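Charybdin (Charybdis maritima, PDB 2B7U) is a plant ribosome-inactivating protein, a single chain that combines a mixed six-stranded sheet with several helices. Local coordinates at residues 202-206 / 240-244. Numbering follows the deposited sequence.
Sequences WVRFS and LGIVE
Trp202, in the first turn of helix 202-214, reaches the 240-244 loop with the one polar atom of its indole: NE1 donates to Ile242 O at 2.9 Å. The bond is nearly straight (164°) and the oxygen lies in the ring plane; in these two buried residues the indole N-H and the loop carbonyl satisfy each other. With CG anti to the backbone N (chi1 -176°), the indole lies along the loop, where Glu244 passes over one face; Glu244 CB stands 3.8 Å from the centroid of the six-membered ring, a CH-pi contact.

Ser206, one turn further on, relays a second bond. Its small side chain lets the helix come close to the loop, and its hydroxyl works both ways: OG accepts from Glu244 N at 3.0 Å and donates to Trp202 O at 2.9 Å. That carbonyl also takes the helical bond from Ser206 N, which arrives from the opposite face of its plane.

Glu244, extended beyond CG, sets CB over the rim of the six-membered ring and runs on past its CH2-CZ3 side, crossing the indole at about a right angle, to carry its carboxylate to the more exposed side of the contact. There a water donates both to Glu244 OE1 (2.8 Å) and to Val203 O (2.7 Å). Leu240 fills the apolar end, with CD2 3.9 Å from Trp202 CD1.

Arg170 makes a cation-pi contact with the indole, and Val243 bonds through its backbone to Pro44 and Leu46. The contact thus fastens an irregular loop to a helix of the ribosome-inactivating protein fold through side-chain-to-backbone hydrogen bonds, with a serine hydroxyl bridging the helix carbonyl and the loop amide.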
loop_
_atom_site.group_PDB
_atom_site.type_symbol
_atom_site.label_atom_id
_atom_site.label_comp_id
_atom_site.label_asym_id
_atom_site.label_seq_id
_atom_site.Cartn_x
_atom_site.Cartn_y
_atom_site.Cartn_z
ATOM N N TRP A 202 -3.671 4.169 9.204
ATOM C CA TRP A 202 -3.940 2.739 8.931
ATOM C C TRP A 202 -3.397 1.824 10.018
ATOM O O TRP A 202 -4.070 0.900 10.429
ATOM C CB TRP A 202 -3.369 2.293 7.586
ATOM C CG TRP A 202 -3.697 0.869 7.197
ATOM C CD1 TRP A 202 -4.925 0.359 6.937
ATOM C CD2 TRP A 202 -2.767 -0.199 7.050
ATOM N NE1 TRP A 202 -4.820 -0.984 6.606
ATOM C CE2 TRP A 202 -3.500 -1.335 6.648
ATOM C CE3 TRP A 202 -1.373 -0.294 7.164
ATOM C CZ2 TRP A 202 -2.884 -2.561 6.363
ATOM C CZ3 TRP A 202 -0.758 -1.517 6.877
ATOM C CH2 TRP A 202 -1.523 -2.621 6.474
ATOM N N VAL A 203 -2.182 2.089 10.459
ATOM C CA VAL A 203 -1.535 1.236 11.449
ATOM C C VAL A 203 -2.311 1.347 12.764
ATOM O O VAL A 203 -2.649 0.335 13.405
ATOM C CB VAL A 203 -0.043 1.631 11.624
ATOM C CG1 VAL A 203 0.534 0.928 12.790
ATOM C CG2 VAL A 203 0.708 1.331 10.351
ATOM N N ARG A 204 -2.592 2.579 13.185
ATOM C CA ARG A 204 -3.334 2.825 14.436
ATOM C C ARG A 204 -4.765 2.258 14.377
ATOM O O ARG A 204 -5.235 1.609 15.320
ATOM C CB ARG A 204 -3.413 4.317 14.703
ATOM C CG ARG A 204 -2.208 4.962 15.293
ATOM C CD ARG A 204 -2.679 6.151 16.175
ATOM N NE ARG A 204 -3.602 6.999 15.426
ATOM C CZ ARG A 204 -4.801 7.434 15.827
ATOM N NH1 ARG A 204 -5.299 7.183 17.034
ATOM N NH2 ARG A 204 -5.516 8.179 15.004
ATOM N N PHE A 205 -5.483 2.508 13.284
ATOM C CA PHE A 205 -6.840 1.980 13.130
ATOM C C PHE A 205 -6.851 0.450 13.112
ATOM O O PHE A 205 -7.745 -0.178 13.714
ATOM C CB PHE A 205 -7.458 2.483 11.814
ATOM C CG PHE A 205 -7.817 3.956 11.783
ATOM C CD1 PHE A 205 -8.172 4.548 10.565
ATOM C CD2 PHE A 205 -7.844 4.732 12.916
ATOM C CE1 PHE A 205 -8.556 5.888 10.512
ATOM C CE2 PHE A 205 -8.227 6.085 12.852
ATOM C CZ PHE A 205 -8.582 6.633 11.651
ATOM N N SER A 206 -5.895 -0.164 12.431
ATOM C CA SER A 206 -5.831 -1.633 12.403
ATOM C C SER A 206 -5.690 -2.158 13.821
ATOM O O SER A 206 -6.359 -3.119 14.180
ATOM C CB SER A 206 -4.657 -2.112 11.562
ATOM O OG SER A 206 -4.892 -1.835 10.185
ATOM N N LEU A 240 -11.846 0.180 6.174
ATOM C CA LEU A 240 -10.653 -0.559 5.782
ATOM C C LEU A 240 -10.948 -1.667 4.787
ATOM O O LEU A 240 -11.922 -2.390 4.898
ATOM C CB LEU A 240 -9.940 -1.180 6.993
ATOM C CG LEU A 240 -9.019 -0.219 7.747
ATOM C CD1 LEU A 240 -9.779 0.901 8.423
ATOM C CD2 LEU A 240 -8.095 -0.905 8.757
ATOM N N GLY A 241 -10.121 -1.756 3.779
ATOM C CA GLY A 241 -10.135 -2.856 2.845
ATOM C C GLY A 241 -9.398 -4.090 3.304
ATOM O O GLY A 241 -9.670 -5.213 2.856
ATOM N N ILE A 242 -8.395 -3.873 4.153
ATOM C CA ILE A 242 -7.568 -4.933 4.717
ATOM C C ILE A 242 -6.932 -4.366 5.996
ATOM O O ILE A 242 -6.726 -3.156 6.110
ATOM C CB ILE A 242 -6.551 -5.493 3.652
ATOM C CG1 ILE A 242 -5.941 -6.823 4.130
ATOM C CG2 ILE A 242 -5.497 -4.465 3.329
ATOM C CD1 ILE A 242 -5.482 -7.678 3.002
ATOM N N VAL A 243 -6.682 -5.237 6.958
ATOM C CA VAL A 243 -6.271 -4.858 8.310
ATOM C C VAL A 243 -4.863 -5.342 8.647
ATOM O O VAL A 243 -4.582 -6.521 8.474
ATOM C CB VAL A 243 -7.270 -5.437 9.341
ATOM C CG1 VAL A 243 -6.901 -4.994 10.716
ATOM C CG2 VAL A 243 -8.714 -5.046 8.973
ATOM N N GLU A 244 -3.986 -4.461 9.140
ATOM C CA GLU A 244 -2.666 -4.881 9.595
ATOM C C GLU A 244 -2.772 -5.663 10.897
ATOM O O GLU A 244 -3.657 -5.385 11.687
ATOM C CB GLU A 244 -1.791 -3.644 9.834
ATOM C CG GLU A 244 -0.350 -3.976 9.852
ATOM C CD GLU A 244 0.530 -2.829 10.219
ATOM O OE1 GLU A 244 0.266 -2.176 11.230
ATOM O OE2 GLU A 244 1.550 -2.614 9.507
HETATM O O HOH W 1 -1.342 -2.073 13.545
#